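Local coordinates for protein ribosomal RNA small subunit methyltransferase E (Bacillus subtilis, PDB 1VHK) that probably methylates the N3 position of a specific uridine in 16S rRNA within the assembled 30S subunit, using S-adenosyl-L-methionine as methyl donor, at residues F21-G25 against E26-H30; D93-E96 against W97-K101. All coordinates share one frame; numbering follows the deposited sequence.

Contact 1 of 2, residues F21-G25 against E26-H30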
loop_
_atom_site.group_PDB
_atom_site.type_symbol
_atom_site.label_atom_id
_atom_site.label_comp_id
_atom_site.label_asym_id
_atom_site.label_seq_id
_atom_site.Cartn_x
_atom_site.Cartn_y
_atom_site.Cartn_z
ATOM N N PHE A 21 -13.997 9.313 -31.033
ATOM C CA PHE A 21 -14.189 10.354 -30.019
ATOM C C PHE A 21 -12.879 11.119 -29.915
ATOM O O PHE A 21 -11.856 10.582 -30.323
ATOM C CB PHE A 21 -14.637 9.793 -28.682
ATOM C CG PHE A 21 -13.604 8.955 -27.983
ATOM C CD1 PHE A 21 -13.468 7.610 -28.291
ATOM C CD2 PHE A 21 -12.744 9.507 -27.051
ATOM C CE1 PHE A 21 -12.514 6.830 -27.672
ATOM C CE2 PHE A 21 -11.785 8.740 -26.435
ATOM C CZ PHE A 21 -11.669 7.396 -26.742
ATOM N N SER A 22 -12.903 12.344 -29.420
ATOM C CA SER A 22 -11.681 13.127 -29.340
ATOM C C SER A 22 -11.372 13.649 -27.945
ATOM O O SER A 22 -12.227 13.978 -27.139
ATOM C CB SER A 22 -11.709 14.283 -30.344
ATOM O OG SER A 22 -12.972 14.903 -30.337
ATOM N N ILE A 23 -10.071 13.714 -27.685
ATOM C CA ILE A 23 -9.518 14.142 -26.426
ATOM C C ILE A 23 -9.046 15.588 -26.494
ATOM O O ILE A 23 -8.186 15.939 -27.307
ATOM C CB ILE A 23 -8.319 13.236 -26.036
ATOM C CG1 ILE A 23 -8.730 11.769 -26.110
ATOM C CG2 ILE A 23 -7.805 13.605 -24.658
ATOM C CD1 ILE A 23 -7.681 10.772 -25.702
ATOM N N THR A 24 -9.622 16.435 -25.634
ATOM C CA THR A 24 -9.227 17.835 -25.578
ATOM C C THR A 24 -8.734 18.226 -24.184
ATOM O O THR A 24 -8.986 17.560 -23.183
ATOM C CB THR A 24 -10.327 18.806 -26.031
ATOM O OG1 THR A 24 -11.536 18.532 -25.321
ATOM C CG2 THR A 24 -10.594 18.703 -27.521
ATOM N N GLY A 25 -7.772 19.165 -24.162
ATOM C CA GLY A 25 -7.228 19.692 -22.948
ATOM C C GLY A 25 -5.842 19.236 -22.545
ATOM O O GLY A 25 -4.914 19.141 -23.346
ATOM N N GLU A 26 -5.676 19.051 -21.236
ATOM C CA GLU A 26 -4.466 18.622 -20.579
ATOM C C GLU A 26 -3.853 17.382 -21.248
ATOM O O GLU A 26 -2.696 17.384 -21.630
ATOM C CB GLU A 26 -4.771 18.217 -19.120
ATOM C CG GLU A 26 -4.164 19.079 -18.039
ATOM C CD GLU A 26 -4.608 18.652 -16.647
ATOM O OE1 GLU A 26 -4.824 19.533 -15.785
ATOM O OE2 GLU A 26 -4.765 17.430 -16.425
ATOM N N GLU A 27 -4.670 16.343 -21.320
ATOM C CA GLU A 27 -4.359 15.057 -21.868
ATOM C C GLU A 27 -3.806 15.081 -23.278
ATOM O O GLU A 27 -2.929 14.267 -23.587
ATOM C CB GLU A 27 -5.597 14.145 -21.819
ATOM C CG GLU A 27 -5.791 13.415 -20.517
ATOM C CD GLU A 27 -6.529 14.194 -19.451
ATOM O OE1 GLU A 27 -6.140 14.072 -18.266
ATOM O OE2 GLU A 27 -7.502 14.907 -19.784
ATOM N N VAL A 28 -4.297 15.965 -24.150
ATOM C CA VAL A 28 -3.745 16.013 -25.509
ATOM C C VAL A 28 -2.246 16.285 -25.416
ATOM O O VAL A 28 -1.450 15.497 -25.925
ATOM C CB VAL A 28 -4.434 16.931 -26.494
ATOM C CG1 VAL A 28 -5.833 17.348 -26.052
ATOM C CG2 VAL A 28 -3.617 18.152 -26.864
ATOM N N HIS A 29 -1.863 17.322 -24.681
ATOM C CA HIS A 29 -0.470 17.671 -24.485
ATOM C C HIS A 29 0.358 16.489 -23.995
ATOM O O HIS A 29 1.511 16.316 -24.399
ATOM C CB HIS A 29 -0.309 18.840 -23.494
ATOM C CG HIS A 29 1.134 19.030 -23.104
ATOM N ND1 HIS A 29 2.063 19.558 -23.975
ATOM C CD2 HIS A 29 1.810 18.707 -21.983
ATOM C CE1 HIS A 29 3.249 19.602 -23.383
ATOM N NE2 HIS A 29 3.127 19.079 -22.183
ATOM N N HIS A 30 -0.181 15.737 -23.040
ATOM C CA HIS A 30 0.510 14.557 -22.542
ATOM C C HIS A 30 0.592 13.510 -23.655
ATOM O O HIS A 30 1.646 12.905 -23.862
ATOM C CB HIS A 30 -0.182 13.982 -21.312
ATOM C CG HIS A 30 0.589 12.857 -20.680
ATOM N ND1 HIS A 30 0.332 11.528 -20.970
ATOM C CD2 HIS A 30 1.621 12.861 -19.810
ATOM C CE1 HIS A 30 1.162 10.767 -20.284
ATOM N NE2 HIS A 30 1.955 11.545 -19.578
#

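Contact 2 of 2, residues D93-E96 against W97-K101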
loop_
_atom_site.group_PDB
_atom_site.type_symbol
_atom_site.label_atom_id
_atom_site.label_comp_id
_atom_site.label_asym_id
_atom_site.label_seq_id
_atom_site.Cartn_x
_atom_site.Cartn_y
_atom_site.Cartn_z
ATOM N N ASP A 93 5.935 16.162 3.730
ATOM C CA ASP A 93 5.048 15.872 2.629
ATOM C C ASP A 93 4.417 14.482 2.744
ATOM O O ASP A 93 4.085 13.878 1.712
ATOM C CB ASP A 93 5.841 15.902 1.309
ATOM C CG ASP A 93 6.066 17.316 0.824
ATOM O OD1 ASP A 93 5.074 18.002 0.497
ATOM O OD2 ASP A 93 7.245 17.748 0.793
ATOM N N LYS A 94 4.094 14.015 3.944
ATOM C CA LYS A 94 3.519 12.699 4.155
ATOM C C LYS A 94 2.113 12.551 3.618
ATOM O O LYS A 94 1.675 11.449 3.247
ATOM C CB LYS A 94 3.587 12.345 5.644
ATOM C CG LYS A 94 4.998 12.205 6.175
ATOM C CD LYS A 94 5.041 12.426 7.675
ATOM C CE LYS A 94 6.398 12.081 8.253
ATOM N NZ LYS A 94 6.630 12.714 9.570
ATOM N N LEU A 95 1.395 13.667 3.477
ATOM C CA LEU A 95 0.048 13.623 2.938
ATOM C C LEU A 95 0.038 13.209 1.478
ATOM O O LEU A 95 -0.871 12.486 1.057
ATOM C CB LEU A 95 -0.714 14.895 3.132
ATOM C CG LEU A 95 -2.128 14.871 3.644
ATOM C CD1 LEU A 95 -2.941 16.015 3.038
ATOM C CD2 LEU A 95 -2.846 13.553 3.458
ATOM N N GLU A 96 1.023 13.622 0.699
ATOM C CA GLU A 96 1.111 13.228 -0.703
ATOM C C GLU A 96 1.361 11.715 -0.811
ATOM O O GLU A 96 0.800 11.096 -1.694
ATOM C CB GLU A 96 2.222 13.963 -1.444
ATOM C CG GLU A 96 1.973 15.430 -1.710
ATOM C CD GLU A 96 3.105 16.069 -2.494
ATOM O OE1 GLU A 96 3.979 15.313 -2.976
ATOM O OE2 GLU A 96 3.138 17.308 -2.653
ATOM N N TRP A 97 2.163 11.166 0.081
ATOM C CA TRP A 97 2.446 9.731 0.084
ATOM C C TRP A 97 1.184 8.969 0.468
ATOM O O TRP A 97 0.829 7.950 -0.097
ATOM C CB TRP A 97 3.567 9.425 1.084
ATOM C CG TRP A 97 4.524 8.363 0.650
ATOM C CD1 TRP A 97 5.512 8.490 -0.297
ATOM C CD2 TRP A 97 4.609 7.011 1.129
ATOM N NE1 TRP A 97 6.189 7.301 -0.445
ATOM C CE2 TRP A 97 5.661 6.381 0.428
ATOM C CE3 TRP A 97 3.888 6.271 2.078
ATOM C CZ2 TRP A 97 6.020 5.051 0.653
ATOM C CZ3 TRP A 97 4.255 4.964 2.292
ATOM C CH2 TRP A 97 5.300 4.357 1.577
ATOM N N ILE A 98 0.437 9.571 1.423
ATOM C CA ILE A 98 -0.803 8.939 1.864
ATOM C C ILE A 98 -1.802 8.939 0.713
ATOM O O ILE A 98 -2.511 7.957 0.535
ATOM C CB ILE A 98 -1.375 9.599 3.121
ATOM C CG1 ILE A 98 -0.609 9.148 4.368
ATOM C CG2 ILE A 98 -2.852 9.258 3.301
ATOM C CD1 ILE A 98 -0.638 10.149 5.522
ATOM N N ILE A 99 -1.823 10.011 -0.077
ATOM C CA ILE A 99 -2.811 10.116 -1.165
ATOM C C ILE A 99 -2.442 9.178 -2.291
ATOM O O ILE A 99 -3.216 8.441 -2.884
ATOM C CB ILE A 99 -2.887 11.578 -1.679
ATOM C CG1 ILE A 99 -3.681 12.415 -0.636
ATOM C CG2 ILE A 99 -3.563 11.723 -3.029
ATOM C CD1 ILE A 99 -3.468 13.907 -0.824
ATOM N N GLN A 100 -1.144 9.237 -2.634
ATOM C CA GLN A 100 -0.642 8.404 -3.692
ATOM C C GLN A 100 -0.826 6.915 -3.380
ATOM O O GLN A 100 -1.488 6.216 -4.149
ATOM C CB GLN A 100 0.798 8.736 -4.035
ATOM C CG GLN A 100 1.310 7.826 -5.183
ATOM C CD GLN A 100 2.702 8.216 -5.623
ATOM O OE1 GLN A 100 3.698 7.754 -5.057
ATOM N NE2 GLN A 100 2.776 9.132 -6.575
ATOM N N LYS A 101 -0.209 6.411 -2.306
ATOM C CA LYS A 101 -0.305 4.951 -2.088
ATOM C C LYS A 101 -1.746 4.568 -1.842
ATOM O O LYS A 101 -2.267 3.633 -2.476
ATOM C CB LYS A 101 0.698 4.483 -1.071
ATOM C CG LYS A 101 1.994 5.269 -1.148
ATOM C CD LYS A 101 3.114 4.544 -1.806
ATOM C CE LYS A 101 3.982 5.441 -2.677
ATOM N NZ LYS A 101 3.790 5.066 -4.123
#

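Contact 1 of 2, residues F21-G25 against E26-H30
Strand 21-24 gives way to helix 26-35 across Gly25, which occupies the N-cap position, and Ile23 and Val28 meet over this corner. The short axes of strand and helix stand at 91° to each other and approach to 6.7 Å. Gly25 has a positive phi (105°), a backbone shape that favours glycine. From this corner the carbonyl of Gly25 accepts a weak hydrogen bond from the amide of Val28 (N to O 3.3 Å), closing the first turn. The side chain of Val28 points back toward the strand, where its CG1 lies 3.5 Å from Thr24 CA and also meets the backbone N of Gly25. Ile23 comes in on another line: its CG2, anti to the backbone N, meets Glu27 CB at 3.6 Å, and the two side chains cross at about a right angle. Beyond CB the chain of Glu27 bends at chi2 (85°), and its OE1 forms a salt bridge with Lys139. Backbone hydrogen bonds of Ile23 with Val65 tie the strand to its neighbour in the PUA-domain sheet. Aliphatic carbons set against each other and against the backbone hold the corner, with one weak backbone hydrogen bond, while the charge of Glu27 is probably balanced by Lys139 outside it.

Contact 2 of 2, residues D93-E96 against W97-K101
Ile98 and Ile99 share one conformation: each sets CG1 beside its own backbone N (chi1 -78° and -76°), which places CG1 of Ile98 3.4 Å from Lys94 O and CG1 of Ile99 3.3 Å from Leu95 O. This is the first part of helix 94-104, the crossover helix of a beta-alpha-beta unit between strands 82-88 and 109-113 of the SPOUT domain. Successive i to i+4 bonds hold the turn: Ile98 N to Lys94 O and Ile99 N to Leu95 O are both 2.9 Å, and Gln100 N to Glu96 O is the straightest (N-H...O angle 165°). On the buried side Leu95 CD2 lies 4.2 Å from Ile98 CB and 4.3 Å from Ile99 CG1, while Trp134 of helix 131-144 packs on Leu95 and Ile99. The carboxylate of Glu96 pairs with Arg133, and Lys94 NZ with Glu208. Trp97 meets Trp97 of the second subunit edge-to-face, and Lys101 forms a salt bridge with Glu237 of that subunit. Within its own chain, Lys101 lays CD over one face of the Trp97 ring, 3.8 Å above its plane and offset toward the rim, and its NZ donates to Gln100 OE1 at 2.8 Å.

How the contacts relate
Contact 1 comes first along the chain and closes before contact 2 opens. Their centres are 27 Å apart, and their nearest atoms, about 13 Å apart, do not touch. Contact 1 belongs to the PUA domain, where strand 21-24 is an outermost strand of a mixed sheet and runs into helix 26-35. Contact 2 lies in the SPOUT domain, on a helix joining two strands of a separate, parallel sheet. Helix 131-144 relates the two: it packs on 93-101 and supplies Lys139 as the partner of Glu27. Contact 2 also faces the second subunit, whereas no other chain of the assembly touches contact 1, so the dimer interface involves the SPOUT-domain contact alone of the two.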